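Local coordinates for protein aminopeptidase YwaD (Bacillus subtilis, PDB 6HC6) that removes N-terminal amino acids from peptides as a monomeric, secreted aminopeptidase of family M28 that works with two zinc ions, at residues A132-Q137 with Y159-N164; I233-N238 with D283-F288; P242-V247 with K314-N319. All blocks are in the same frame, centred on the assembly; numbering follows the deposited sequence.

Contact 1 (A132-Q137 with Y159-N164); sequences AGLGYQ and YEKAKN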
ATOM      1  N   ALA A 132     -21.135 -18.449 -11.941  1.00 29.82           N
ATOM      2  CA  ALA A 132     -20.601 -19.319 -10.902  1.00 34.87           C
ATOM      3  C   ALA A 132     -20.928 -18.844  -9.495  1.00 32.00           C
ATOM      4  O   ALA A 132     -20.341 -19.354  -8.535  1.00 33.63           O
ATOM      5  CB  ALA A 132     -19.092 -19.459 -11.067  1.00 32.01           C
ATOM      6  N   GLY A 133     -21.846 -17.893  -9.344  1.00 31.02           N
ATOM      7  CA  GLY A 133     -22.220 -17.459  -8.007  1.00 32.14           C
ATOM      8  C   GLY A 133     -21.011 -16.895  -7.290  1.00 27.92           C
ATOM      9  O   GLY A 133     -20.299 -16.039  -7.818  1.00 31.09           O
ATOM     10  N   LEU A 134     -20.744 -17.403  -6.081  1.00 29.07           N
ATOM     11  CA  LEU A 134     -19.606 -16.942  -5.291  1.00 28.74           C
ATOM     12  C   LEU A 134     -18.309 -17.687  -5.598  1.00 34.35           C
ATOM     13  O   LEU A 134     -17.256 -17.302  -5.083  1.00 32.85           O
ATOM     14  CB  LEU A 134     -19.920 -17.065  -3.795  1.00 32.77           C
ATOM     15  CG  LEU A 134     -21.076 -16.176  -3.339  1.00 40.30           C
ATOM     16  CD1 LEU A 134     -21.503 -16.519  -1.919  1.00 45.37           C
ATOM     17  CD2 LEU A 134     -20.656 -14.709  -3.447  1.00 38.13           C
ATOM     18  N   GLY A 135     -18.347 -18.736  -6.413  1.00 33.42           N
ATOM     19  CA  GLY A 135     -17.120 -19.376  -6.836  1.00 33.53           C
ATOM     20  C   GLY A 135     -16.639 -20.522  -5.975  1.00 36.02           C
ATOM     21  O   GLY A 135     -15.459 -20.883  -6.060  1.00 33.89           O
ATOM     22  N   TYR A 136     -17.503 -21.099  -5.140  1.00 34.90           N
ATOM     23  CA  TYR A 136     -17.148 -22.336  -4.462  1.00 38.67           C
ATOM     24  C   TYR A 136     -16.944 -23.449  -5.488  1.00 40.07           C
ATOM     25  O   TYR A 136     -17.411 -23.374  -6.624  1.00 38.61           O
ATOM     26  CB  TYR A 136     -18.238 -22.750  -3.469  1.00 43.06           C
ATOM     27  CG  TYR A 136     -18.372 -21.860  -2.256  1.00 45.44           C
ATOM     28  CD1 TYR A 136     -17.531 -22.017  -1.169  1.00 46.42           C
ATOM     29  CD2 TYR A 136     -19.352 -20.878  -2.186  1.00 40.00           C
ATOM     30  CE1 TYR A 136     -17.651 -21.212  -0.050  1.00 49.88           C
ATOM     31  CE2 TYR A 136     -19.481 -20.072  -1.063  1.00 41.54           C
ATOM     32  CZ  TYR A 136     -18.630 -20.247  -0.001  1.00 47.39           C
ATOM     33  OH  TYR A 136     -18.742 -19.454   1.116  1.00 47.91           O
ATOM     34  N   GLN A 137     -16.237 -24.504  -5.070  1.00 44.46           N
ATOM     35  CA  GLN A 137     -16.065 -25.656  -5.951  1.00 41.46           C
ATOM     36  C   GLN A 137     -17.404 -26.194  -6.430  1.00 43.14           C
ATOM     37  O   GLN A 137     -17.555 -26.551  -7.605  1.00 40.71           O
ATOM     38  CB  GLN A 137     -15.272 -26.756  -5.240  1.00 48.18           C
ATOM     39  CG  GLN A 137     -13.830 -26.373  -4.982  1.00 46.88           C
ATOM     40  CD  GLN A 137     -13.068 -27.431  -4.210  1.00 62.86           C
ATOM     41  OE1 GLN A 137     -12.743 -28.488  -4.746  1.00 67.79           O
ATOM     42  NE2 GLN A 137     -12.774 -27.147  -2.945  1.00 68.99           N
ATOM     43  N   TYR A 159      -8.353 -15.097  -4.850  1.00 24.40           N
ATOM     44  CA  TYR A 159      -7.536 -16.207  -5.320  1.00 24.79           C
ATOM     45  C   TYR A 159      -8.326 -17.512  -5.305  1.00 28.28           C
ATOM     46  O   TYR A 159      -8.301 -18.275  -6.280  1.00 30.04           O
ATOM     47  CB  TYR A 159      -6.267 -16.349  -4.472  1.00 25.02           C
ATOM     48  CG  TYR A 159      -5.499 -17.578  -4.870  1.00 33.63           C
ATOM     49  CD1 TYR A 159      -4.990 -17.701  -6.156  1.00 36.21           C
ATOM     50  CD2 TYR A 159      -5.324 -18.640  -3.986  1.00 38.47           C
ATOM     51  CE1 TYR A 159      -4.310 -18.835  -6.551  1.00 43.81           C
ATOM     52  CE2 TYR A 159      -4.633 -19.781  -4.369  1.00 42.17           C
ATOM     53  CZ  TYR A 159      -4.128 -19.870  -5.655  1.00 48.76           C
ATOM     54  OH  TYR A 159      -3.441 -20.991  -6.060  1.00 55.68           O
ATOM     55  N   GLU A 160      -9.041 -17.779  -4.206  1.00 25.89           N
ATOM     56  CA  GLU A 160      -9.821 -19.014  -4.103  1.00 28.52           C
ATOM     57  C   GLU A 160     -10.845 -19.105  -5.226  1.00 35.46           C
ATOM     58  O   GLU A 160     -11.039 -20.173  -5.819  1.00 32.66           O
ATOM     59  CB  GLU A 160     -10.515 -19.096  -2.744  1.00 37.45           C
ATOM     60  CG  GLU A 160      -9.693 -19.806  -1.662  1.00 55.11           C
ATOM     61  CD  GLU A 160      -9.960 -19.279  -0.254  1.00 66.32           C
ATOM     62  OE1 GLU A 160      -9.079 -19.443   0.622  1.00 69.13           O
ATOM     63  OE2 GLU A 160     -11.045 -18.705  -0.020  1.00 62.04           O
ATOM     64  N   LYS A 161     -11.512 -17.989  -5.528  1.00 30.57           N
ATOM     65  CA  LYS A 161     -12.465 -17.976  -6.631  1.00 28.98           C
ATOM     66  C   LYS A 161     -11.769 -18.286  -7.948  1.00 27.68           C
ATOM     67  O   LYS A 161     -12.224 -19.142  -8.717  1.00 35.20           O
ATOM     68  CB  LYS A 161     -13.168 -16.617  -6.706  1.00 31.02           C
ATOM     69  CG  LYS A 161     -13.966 -16.246  -5.457  1.00 30.44           C
ATOM     70  CD  LYS A 161     -14.376 -14.782  -5.511  1.00 28.19           C
ATOM     71  CE  LYS A 161     -15.120 -14.368  -4.241  1.00 27.82           C
ATOM     72  NZ  LYS A 161     -16.506 -14.907  -4.179  1.00 30.87           N
ATOM     73  N   ALA A 162     -10.654 -17.598  -8.225  1.00 28.67           N
ATOM     74  CA  ALA A 162      -9.961 -17.796  -9.495  1.00 32.27           C
ATOM     75  C   ALA A 162      -9.393 -19.200  -9.602  1.00 33.22           C
ATOM     76  O   ALA A 162      -9.423 -19.806 -10.678  1.00 31.39           O
ATOM     77  CB  ALA A 162      -8.848 -16.765  -9.665  1.00 25.86           C
ATOM     78  N   LYS A 163      -8.863 -19.728  -8.495  1.00 31.71           N
ATOM     79  CA  LYS A 163      -8.312 -21.078  -8.508  1.00 32.19           C
ATOM     80  C   LYS A 163      -9.405 -22.115  -8.742  1.00 33.39           C
ATOM     81  O   LYS A 163      -9.205 -23.079  -9.492  1.00 34.51           O
ATOM     82  CB  LYS A 163      -7.573 -21.332  -7.193  1.00 36.69           C
ATOM     83  CG  LYS A 163      -7.188 -22.764  -6.944  1.00 50.49           C
ATOM     84  CD  LYS A 163      -6.636 -22.934  -5.526  1.00 67.62           C
ATOM     85  CE  LYS A 163      -7.652 -22.506  -4.476  1.00 73.96           C
ATOM     86  NZ  LYS A 163      -7.548 -23.330  -3.241  1.00 81.43           N
ATOM     87  N   ASN A 164     -10.572 -21.938  -8.115  1.00 34.96           N
ATOM     88  CA  ASN A 164     -11.675 -22.865  -8.358  1.00 31.96           C
ATOM     89  C   ASN A 164     -12.120 -22.810  -9.813  1.00 34.55           C
ATOM     90  O   ASN A 164     -12.393 -23.847 -10.430  1.00 35.24           O
ATOM     91  CB  ASN A 164     -12.855 -22.552  -7.440  1.00 33.59           C
ATOM     92  CG  ASN A 164     -12.582 -22.909  -5.998  1.00 41.32           C
ATOM     93  OD1 ASN A 164     -11.658 -23.668  -5.698  1.00 40.54           O
ATOM     94  ND2 ASN A 164     -13.394 -22.370  -5.094  1.00 38.63           N
TER

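Contact 2 (I233-N238 with D283-F288); sequences IKKPKN and DKEIRF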
ATOM      1  N   ILE A 233      19.895   8.649   4.342  1.00 26.39           N
ATOM      2  CA  ILE A 233      20.478   8.216   5.608  1.00 23.25           C
ATOM      3  C   ILE A 233      21.121   9.402   6.307  1.00 31.88           C
ATOM      4  O   ILE A 233      21.892  10.157   5.699  1.00 26.45           O
ATOM      5  CB  ILE A 233      21.494   7.083   5.408  1.00 24.66           C
ATOM      6  CG1 ILE A 233      20.793   5.890   4.744  1.00 30.16           C
ATOM      7  CG2 ILE A 233      22.113   6.706   6.741  1.00 25.82           C
ATOM      8  CD1 ILE A 233      21.697   4.684   4.529  1.00 31.55           C
ATOM      9  N   LYS A 234      20.792   9.553   7.582  1.00 24.34           N
ATOM     10  CA  LYS A 234      21.443  10.471   8.511  1.00 26.08           C
ATOM     11  C   LYS A 234      22.370   9.630   9.381  1.00 31.33           C
ATOM     12  O   LYS A 234      21.918   8.916  10.283  1.00 32.01           O
ATOM     13  CB  LYS A 234      20.389  11.196   9.339  1.00 29.70           C
ATOM     14  CG  LYS A 234      20.907  11.908  10.578  1.00 34.68           C
ATOM     15  CD  LYS A 234      19.821  12.831  11.108  1.00 41.10           C
ATOM     16  CE  LYS A 234      20.167  13.372  12.474  1.00 40.04           C
ATOM     17  NZ  LYS A 234      21.221  14.404  12.396  1.00 36.65           N
ATOM     18  N   LYS A 235      23.662   9.706   9.111  1.00 31.25           N
ATOM     19  CA  LYS A 235      24.598   8.828   9.792  1.00 31.83           C
ATOM     20  C   LYS A 235      25.457   9.616  10.774  1.00 40.61           C
ATOM     21  O   LYS A 235      25.895  10.729  10.457  1.00 47.27           O
ATOM     22  CB  LYS A 235      25.500   8.108   8.775  1.00 41.11           C
ATOM     23  CG  LYS A 235      26.397   7.028   9.377  1.00 49.79           C
ATOM     24  CD  LYS A 235      26.539   5.818   8.473  1.00 53.16           C
ATOM     25  CE  LYS A 235      27.443   4.763   9.105  1.00 61.05           C
ATOM     26  NZ  LYS A 235      26.879   3.387   9.025  1.00 62.50           N
ATOM     27  N   PRO A 236      25.696   9.088  11.972  1.00 39.37           N
ATOM     28  CA  PRO A 236      26.577   9.782  12.919  1.00 40.20           C
ATOM     29  C   PRO A 236      28.030   9.642  12.491  1.00 40.24           C
ATOM     30  O   PRO A 236      28.449   8.596  11.989  1.00 47.58           O
ATOM     31  CB  PRO A 236      26.305   9.063  14.247  1.00 42.90           C
ATOM     32  CG  PRO A 236      25.859   7.704  13.850  1.00 38.21           C
ATOM     33  CD  PRO A 236      25.121   7.858  12.543  1.00 38.44           C
ATOM     34  N   LYS A 237      28.806  10.710  12.684  1.00 61.24           N
ATOM     35  CA  LYS A 237      30.104  10.780  12.012  1.00 74.29           C
ATOM     36  C   LYS A 237      31.120   9.813  12.615  1.00 72.41           C
ATOM     37  O   LYS A 237      31.872   9.165  11.877  1.00 82.09           O
ATOM     38  CB  LYS A 237      30.653  12.207  12.030  1.00 78.83           C
ATOM     39  CG  LYS A 237      31.981  12.353  11.278  1.00 84.77           C
ATOM     40  CD  LYS A 237      32.125  13.714  10.596  1.00 84.77           C
ATOM     41  CE  LYS A 237      31.329  13.786   9.295  1.00 77.51           C
ATOM     42  NZ  LYS A 237      32.056  13.165   8.150  1.00 72.97           N
ATOM     43  N   ASN A 238      31.175   9.698  13.939  1.00 53.91           N
ATOM     44  CA  ASN A 238      32.211   8.868  14.546  1.00 59.22           C
ATOM     45  C   ASN A 238      31.616   7.905  15.566  1.00 59.49           C
ATOM     46  O   ASN A 238      32.126   7.728  16.675  1.00 58.98           O
ATOM     47  CB  ASN A 238      33.313   9.740  15.145  1.00 65.47           C
ATOM     48  CG  ASN A 238      34.125  10.468  14.072  1.00 67.86           C
ATOM     49  OD1 ASN A 238      34.168  11.700  14.033  1.00 65.51           O
ATOM     50  ND2 ASN A 238      34.756   9.702  13.184  1.00 69.24           N
ATOM     51  N   ASP A 283      23.351   9.433  18.001  1.00 33.50           N
ATOM     52  CA  ASP A 283      24.286   8.337  17.784  1.00 33.97           C
ATOM     53  C   ASP A 283      23.661   7.184  17.011  1.00 37.38           C
ATOM     54  O   ASP A 283      24.356   6.205  16.706  1.00 33.49           O
ATOM     55  CB  ASP A 283      24.833   7.828  19.120  1.00 39.04           C
ATOM     56  CG  ASP A 283      25.732   8.853  19.813  1.00 48.30           C
ATOM     57  OD1 ASP A 283      26.367   9.675  19.116  1.00 50.09           O
ATOM     58  OD2 ASP A 283      25.812   8.823  21.056  1.00 48.97           O
ATOM     59  N   LYS A 284      22.374   7.270  16.698  1.00 31.78           N
ATOM     60  CA  LYS A 284      21.736   6.296  15.829  1.00 28.61           C
ATOM     61  C   LYS A 284      21.964   6.653  14.367  1.00 32.09           C
ATOM     62  O   LYS A 284      22.119   7.823  14.003  1.00 37.44           O
ATOM     63  CB  LYS A 284      20.231   6.221  16.094  1.00 28.67           C
ATOM     64  CG  LYS A 284      19.858   6.215  17.554  1.00 37.56           C
ATOM     65  CD  LYS A 284      20.131   4.861  18.192  1.00 37.92           C
ATOM     66  CE  LYS A 284      19.578   4.811  19.612  1.00 41.20           C
ATOM     67  NZ  LYS A 284      19.897   3.533  20.292  1.00 36.05           N
ATOM     68  N   GLU A 285      21.968   5.628  13.524  1.00 26.50           N
ATOM     69  CA  GLU A 285      21.875   5.812  12.084  1.00 27.86           C
ATOM     70  C   GLU A 285      20.400   5.820  11.710  1.00 28.12           C
ATOM     71  O   GLU A 285      19.693   4.837  11.950  1.00 26.90           O
ATOM     72  CB  GLU A 285      22.615   4.703  11.338  1.00 26.73           C
ATOM     73  CG  GLU A 285      22.500   4.828   9.822  1.00 30.65           C
ATOM     74  CD  GLU A 285      23.273   3.760   9.074  1.00 32.95           C
ATOM     75  OE1 GLU A 285      22.919   3.458   7.910  1.00 30.27           O
ATOM     76  OE2 GLU A 285      24.235   3.222   9.652  1.00 36.24           O
ATOM     77  N   ILE A 286      19.918   6.928  11.159  1.00 23.02           N
ATOM     78  CA  ILE A 286      18.501   7.055  10.838  1.00 23.43           C
ATOM     79  C   ILE A 286      18.336   6.953   9.329  1.00 24.73           C
ATOM     80  O   ILE A 286      18.918   7.738   8.572  1.00 25.94           O
ATOM     81  CB  ILE A 286      17.905   8.361  11.373  1.00 20.45           C
ATOM     82  CG1 ILE A 286      18.252   8.525  12.850  1.00 28.63           C
ATOM     83  CG2 ILE A 286      16.401   8.333  11.185  1.00 21.23           C
ATOM     84  CD1 ILE A 286      17.858   9.878  13.414  1.00 36.87           C
ATOM     85  N   ARG A 287      17.548   5.982   8.894  1.00 20.89           N
ATOM     86  CA  ARG A 287      17.282   5.770   7.479  1.00 25.21           C
ATOM     87  C   ARG A 287      15.840   6.167   7.204  1.00 25.73           C
ATOM     88  O   ARG A 287      14.904   5.543   7.718  1.00 21.85           O
ATOM     89  CB  ARG A 287      17.544   4.317   7.097  1.00 22.07           C
ATOM     90  CG  ARG A 287      18.946   3.878   7.459  1.00 20.93           C
ATOM     91  CD  ARG A 287      19.268   2.529   6.867  1.00 19.75           C
ATOM     92  NE  ARG A 287      20.634   2.131   7.203  1.00 24.15           N
ATOM     93  CZ  ARG A 287      21.151   0.934   6.949  1.00 27.10           C
ATOM     94  NH1 ARG A 287      20.413   0.004   6.354  1.00 25.12           N
ATOM     95  NH2 ARG A 287      22.402   0.664   7.289  1.00 28.65           N
ATOM     96  N   PHE A 288      15.662   7.214   6.407  1.00 21.31           N
ATOM     97  CA  PHE A 288      14.335   7.607   5.949  1.00 17.84           C
ATOM     98  C   PHE A 288      14.093   6.948   4.604  1.00 18.72           C
ATOM     99  O   PHE A 288      14.887   7.114   3.671  1.00 20.72           O
ATOM    100  CB  PHE A 288      14.213   9.122   5.834  1.00 19.17           C
ATOM    101  CG  PHE A 288      14.472   9.845   7.113  1.00 19.34           C
ATOM    102  CD1 PHE A 288      15.760  10.234   7.455  1.00 23.21           C
ATOM    103  CD2 PHE A 288      13.436  10.109   7.996  1.00 19.83           C
ATOM    104  CE1 PHE A 288      16.012  10.904   8.644  1.00 24.33           C
ATOM    105  CE2 PHE A 288      13.689  10.775   9.196  1.00 20.54           C
ATOM    106  CZ  PHE A 288      14.976  11.175   9.511  1.00 25.08           C
TER

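Contact 3 (P242-V247 with K314-N319); sequences PDIVYV and KRSEVN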
ATOM      1  N   PRO A 242      26.599   1.847  14.319  1.00 34.32           N
ATOM      2  CA  PRO A 242      25.497   2.401  15.118  1.00 38.34           C
ATOM      3  C   PRO A 242      24.211   1.592  14.988  1.00 35.79           C
ATOM      4  O   PRO A 242      23.976   0.890  14.003  1.00 32.59           O
ATOM      5  CB  PRO A 242      25.313   3.807  14.534  1.00 40.51           C
ATOM      6  CG  PRO A 242      25.803   3.690  13.118  1.00 28.52           C
ATOM      7  CD  PRO A 242      26.950   2.715  13.180  1.00 40.86           C
ATOM      8  N   ASP A 243      23.361   1.716  16.011  1.00 29.71           N
ATOM      9  CA  ASP A 243      22.005   1.186  15.923  1.00 30.98           C
ATOM     10  C   ASP A 243      21.246   1.913  14.817  1.00 27.43           C
ATOM     11  O   ASP A 243      21.410   3.120  14.627  1.00 28.24           O
ATOM     12  CB  ASP A 243      21.278   1.360  17.259  1.00 33.26           C
ATOM     13  CG  ASP A 243      21.875   0.514  18.375  1.00 46.62           C
ATOM     14  OD1 ASP A 243      22.518  -0.516  18.078  1.00 40.28           O
ATOM     15  OD2 ASP A 243      21.710   0.894  19.556  1.00 44.96           O
ATOM     16  N   ILE A 244      20.419   1.179  14.077  1.00 24.40           N
ATOM     17  CA  ILE A 244      19.691   1.733  12.939  1.00 22.31           C
ATOM     18  C   ILE A 244      18.229   1.936  13.305  1.00 27.49           C
ATOM     19  O   ILE A 244      17.575   1.019  13.825  1.00 24.94           O
ATOM     20  CB  ILE A 244      19.800   0.831  11.699  1.00 23.21           C
ATOM     21  CG1 ILE A 244      21.251   0.647  11.293  1.00 24.39           C
ATOM     22  CG2 ILE A 244      19.067   1.463  10.533  1.00 24.21           C
ATOM     23  CD1 ILE A 244      21.457  -0.603  10.480  1.00 27.03           C
ATOM     24  N   VAL A 245      17.707   3.122  12.988  1.00 23.90           N
ATOM     25  CA  VAL A 245      16.295   3.464  13.146  1.00 20.40           C
ATOM     26  C   VAL A 245      15.744   3.761  11.758  1.00 21.61           C
ATOM     27  O   VAL A 245      16.368   4.506  10.991  1.00 25.56           O
ATOM     28  CB  VAL A 245      16.130   4.674  14.087  1.00 22.35           C
ATOM     29  CG1 VAL A 245      14.686   5.218  14.081  1.00 22.49           C
ATOM     30  CG2 VAL A 245      16.598   4.321  15.497  1.00 30.14           C
ATOM     31  N   TYR A 246      14.621   3.138  11.407  1.00 18.13           N
ATOM     32  CA  TYR A 246      14.017   3.298  10.094  1.00 20.45           C
ATOM     33  C   TYR A 246      12.731   4.110  10.210  1.00 22.21           C
ATOM     34  O   TYR A 246      11.864   3.780  11.021  1.00 23.38           O
ATOM     35  CB  TYR A 246      13.704   1.932   9.466  1.00 19.42           C
ATOM     36  CG  TYR A 246      14.882   0.974   9.382  1.00 23.54           C
ATOM     37  CD1 TYR A 246      15.643   0.875   8.219  1.00 19.96           C
ATOM     38  CD2 TYR A 246      15.195   0.135  10.442  1.00 20.43           C
ATOM     39  CE1 TYR A 246      16.682  -0.003   8.122  1.00 18.91           C
ATOM     40  CE2 TYR A 246      16.237  -0.760  10.349  1.00 20.91           C
ATOM     41  CZ  TYR A 246      16.981  -0.819   9.187  1.00 23.94           C
ATOM     42  OH  TYR A 246      18.032  -1.690   9.075  1.00 25.35           O
ATOM     43  N   VAL A 247      12.606   5.163   9.405  1.00 17.28           N
ATOM     44  CA  VAL A 247      11.373   5.945   9.306  1.00 17.12           C
ATOM     45  C   VAL A 247      10.907   5.832   7.864  1.00 19.07           C
ATOM     46  O   VAL A 247      11.643   6.222   6.945  1.00 17.20           O
ATOM     47  CB  VAL A 247      11.578   7.418   9.703  1.00 20.32           C
ATOM     48  CG1 VAL A 247      10.226   8.153   9.690  1.00 19.05           C
ATOM     49  CG2 VAL A 247      12.226   7.512  11.070  1.00 22.64           C
ATOM     50  N   LYS A 314      21.439  -7.196  12.762  1.00 30.12           N
ATOM     51  CA  LYS A 314      21.782  -7.176  14.182  1.00 35.56           C
ATOM     52  C   LYS A 314      21.751  -5.760  14.743  1.00 33.33           C
ATOM     53  O   LYS A 314      21.367  -5.558  15.900  1.00 43.40           O
ATOM     54  CB  LYS A 314      23.151  -7.812  14.406  1.00 45.62           C
ATOM     55  CG  LYS A 314      23.221  -9.262  13.967  1.00 61.72           C
ATOM     56  CD  LYS A 314      21.996 -10.041  14.428  1.00 68.05           C
ATOM     57  CE  LYS A 314      21.826 -11.327  13.632  1.00 71.34           C
ATOM     58  NZ  LYS A 314      21.408 -11.068  12.225  1.00 70.61           N
ATOM     59  N   ARG A 315      22.147  -4.763  13.940  1.00 35.87           N
ATOM     60  CA  ARG A 315      22.129  -3.375  14.393  1.00 33.84           C
ATOM     61  C   ARG A 315      20.746  -2.745  14.318  1.00 28.58           C
ATOM     62  O   ARG A 315      20.567  -1.639  14.835  1.00 31.15           O
ATOM     63  CB  ARG A 315      23.080  -2.489  13.568  1.00 32.75           C
ATOM     64  CG  ARG A 315      24.497  -2.939  13.422  1.00 43.77           C
ATOM     65  CD  ARG A 315      25.348  -1.768  12.927  1.00 44.68           C
ATOM     66  NE  ARG A 315      25.365  -1.579  11.474  1.00 36.10           N
ATOM     67  CZ  ARG A 315      25.097  -0.429  10.853  1.00 37.99           C
ATOM     68  NH1 ARG A 315      24.753   0.645  11.543  1.00 36.26           N
ATOM     69  NH2 ARG A 315      25.161  -0.351   9.529  1.00 43.19           N
ATOM     70  N   SER A 316      19.779  -3.399  13.674  1.00 25.75           N
ATOM     71  CA  SER A 316      18.495  -2.766  13.404  1.00 23.06           C
ATOM     72  C   SER A 316      17.655  -2.706  14.668  1.00 35.42           C
ATOM     73  O   SER A 316      17.401  -3.734  15.303  1.00 34.09           O
ATOM     74  CB  SER A 316      17.747  -3.531  12.321  1.00 24.64           C
ATOM     75  OG  SER A 316      18.404  -3.417  11.072  1.00 28.34           O
ATOM     76  N   GLU A 317      17.203  -1.505  15.023  1.00 23.16           N
ATOM     77  CA  GLU A 317      16.540  -1.297  16.302  1.00 27.35           C
ATOM     78  C   GLU A 317      15.032  -1.165  16.176  1.00 29.30           C
ATOM     79  O   GLU A 317      14.291  -1.880  16.860  1.00 27.01           O
ATOM     80  CB  GLU A 317      17.106  -0.051  16.992  1.00 30.83           C
ATOM     81  CG  GLU A 317      16.492   0.231  18.349  1.00 34.49           C
ATOM     82  CD  GLU A 317      17.118   1.438  19.009  1.00 39.86           C
ATOM     83  OE1 GLU A 317      18.354   1.470  19.110  1.00 43.40           O
ATOM     84  OE2 GLU A 317      16.375   2.365  19.395  1.00 44.51           O
ATOM     85  N   VAL A 318      14.556  -0.269  15.319  1.00 22.75           N
ATOM     86  CA  VAL A 318      13.142   0.069  15.319  1.00 22.11           C
ATOM     87  C   VAL A 318      12.787   0.638  13.949  1.00 22.85           C
ATOM     88  O   VAL A 318      13.611   1.294  13.304  1.00 22.67           O
ATOM     89  CB  VAL A 318      12.839   1.052  16.481  1.00 31.02           C
ATOM     90  CG1 VAL A 318      13.711   2.294  16.387  1.00 27.20           C
ATOM     91  CG2 VAL A 318      11.442   1.457  16.477  1.00 40.68           C
ATOM     92  N   ASN A 319      11.562   0.342  13.493  1.00 19.85           N
ATOM     93  CA  ASN A 319      10.984   0.881  12.264  1.00 17.08           C
ATOM     94  C   ASN A 319       9.682   1.595  12.614  1.00 21.38           C
ATOM     95  O   ASN A 319       8.755   0.971  13.137  1.00 20.17           O
ATOM     96  CB  ASN A 319      10.714  -0.236  11.240  1.00 16.57           C
ATOM     97  CG  ASN A 319       9.747   0.193  10.149  1.00 19.82           C
ATOM     98  OD1 ASN A 319       8.746  -0.477   9.891  1.00 21.62           O
ATOM     99  ND2 ASN A 319      10.039   1.322   9.511  1.00 19.31           N
TER
HETATM  100  O   HOH W   1      20.104  -2.678  17.589  1.00 46.27           O

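Contact 1 (A132-Q137 with Y159-N164)
Asn164 and Lys161, one turn apart on the helix, each give a side-chain nitrogen to a backbone carbonyl of the loop 132-137. Asn164 ND2 donates to Gly135 O at 2.7 Å, and the bond is almost straight, 171° at the hydrogen; the acceptor lies in the amide plane of Asn164 and the donor in the carbonyl plane of Gly135, which fixes how the amide is turned. Lys161 NZ reaches Leu134 O, also at 2.7 Å, from slightly off that carbonyl's plane. Its chain runs out extended and bends only at the last torsion (chi4 -74°), which brings the ammonium round to the oxygen. Over one face of the Asn164 amide, Gln137 crosses at about a right angle, its CG 3.5 Å from Asn164 OD1.

Leu134 and Gly135, whose carbonyls are used, are the last two residues of a type II' turn that starts at Ala132 and is closed by Gly135 N to Ala132 O. Gly135 faces Lys161 at backbone angles suited to glycine, and a CB there would sit tight against Lys161 CG. Lys161 NZ also donates to Ser152 O and Gly154 O, giving this buried ammonium three carbonyl partners.

Within the PA domain, the contact ties the loop following strand 125-131 to helix 158-167, and both also touch strand 148-152: Ala132 and Gly133 bond Leu150 and Ser152 through the backbone, and Lys161 packs on Ile151.

Contact 2 (I233-N238 with D283-F288)
Ile233 and Lys234 run antiparallel to Ile286 and Arg287, with Lys234 and Ile286 as the hydrogen-bonded pair (Lys234 N to Ile286 O 2.8 Å, Ile286 N to Lys234 O 3.0 Å) and Ile233 and Arg287 as the adjoining non-hydrogen-bonded one.

On the face carrying Ile233 and Arg287, three charged side chains form a salt-bridge network centred on Glu285. Its carboxylate divides its work: OE2 takes Lys235 NZ at 2.7 Å, while OE1 receives both NE and NH2 of Arg287, with NE at 2.7 Å. Arg287 therefore grips side-on, presenting the edge of its guanidinium in plane, although both nitrogens come from above the carboxylate plane. Glu285 can reach both partners because its chain is fully extended, CG anti to the backbone N (chi1 178°). Ile233 lies alongside Arg287, pointing the same way; its CD1 comes 3.8 Å from Arg287 NE, and its CG2 packs against the Glu285 stem, 3.6 Å from CG. These methyls cover part of the ion pair. Arg287 NH1 has a further carboxylate, Glu312, and Glu285 OE2 is also salt-bridged to Arg315.

On the face of Lys234 and Ile286, Lys234 CB comes to the edge of the Phe288 ring, near its plane, and the Lys234 ammonium goes on to Val280 O and Lys278 O. Past the paired strands, Pro236 lays CD 3.3 Å from Lys284 O.

Strand 285-291 lies between 226-234 and 244-250 in the mixed sheet; helices 260-277 and 412-430 pack over the face of Ile286 and Phe288.

Contact 3 (P242-V247 with K314-N319)
Ile244 puts CD1 over the centre of one face of the Arg315 guanidinium, 3.6 Å above its plane, while Pro242 O sits at the edge and accepts from Arg315 NH1 at 2.6 Å on a lone pair. A bend at the third torsion (chi3 -85°) folds the arginine back so that this edge meets the carbonyl. NH1 is also paired with Glu285; an alanine in place of Arg315 would probably leave that carboxylate short of one cation and the Pro242 carbonyl without its donor. The Tyr246 ring has Ile244 CG2 over one face, toward the rim, and Ser316 at its edge, where Tyr246 OH donates to Ser316 OG at 2.7 Å. That OG is bonded to Glu312 O as well.

Strands 244-250 and 316-322 are parallel neighbours in the central sheet of the M28 peptidase domain, their segments 244-247 and 316-319 at 20° to each other. A beta bulge shifts the register between Ile244 and Val245: Ile244 O takes Glu317 N at 2.8 Å, then Tyr246 N bonds Val318 O at 2.8 Å.

Val245 and Val318 lie side by side, Val245 CG2 3.6 Å from Val318 CG1. Asp243 OD2 and Glu317 OE1 approach to 3.4 Å, and Lys284, salt-bridged to Glu317, probably offsets that repulsion. Beyond Asn319, whose ND2 bonds Thr248, the strand leads on to Asp323, a ligand of one zinc.

How the contacts relate
Contacts 2 and 3 are about 10 Å apart between centres and share one sheet: strand 285-291 of contact 2 and strand 244-250 of contact 3 are neighbours, joined by Glu285 N to Asp243 O (2.8 Å) and Glu285 O to Val245 N (2.8 Å). Their charges mesh too, Glu285 serving Arg315 and Lys284 serving Glu317. Contact 3 is buried; contact 2, two strands nearer the edge strand 86-93, is partly exposed and has the larger ionic share. Contact 1 lies across the chain's centre in the PA domain, about 43 Å from contact 3 between centres. There a helix and a loop meet by side-chain donors to carbonyls, without strand pairing or salt bridges.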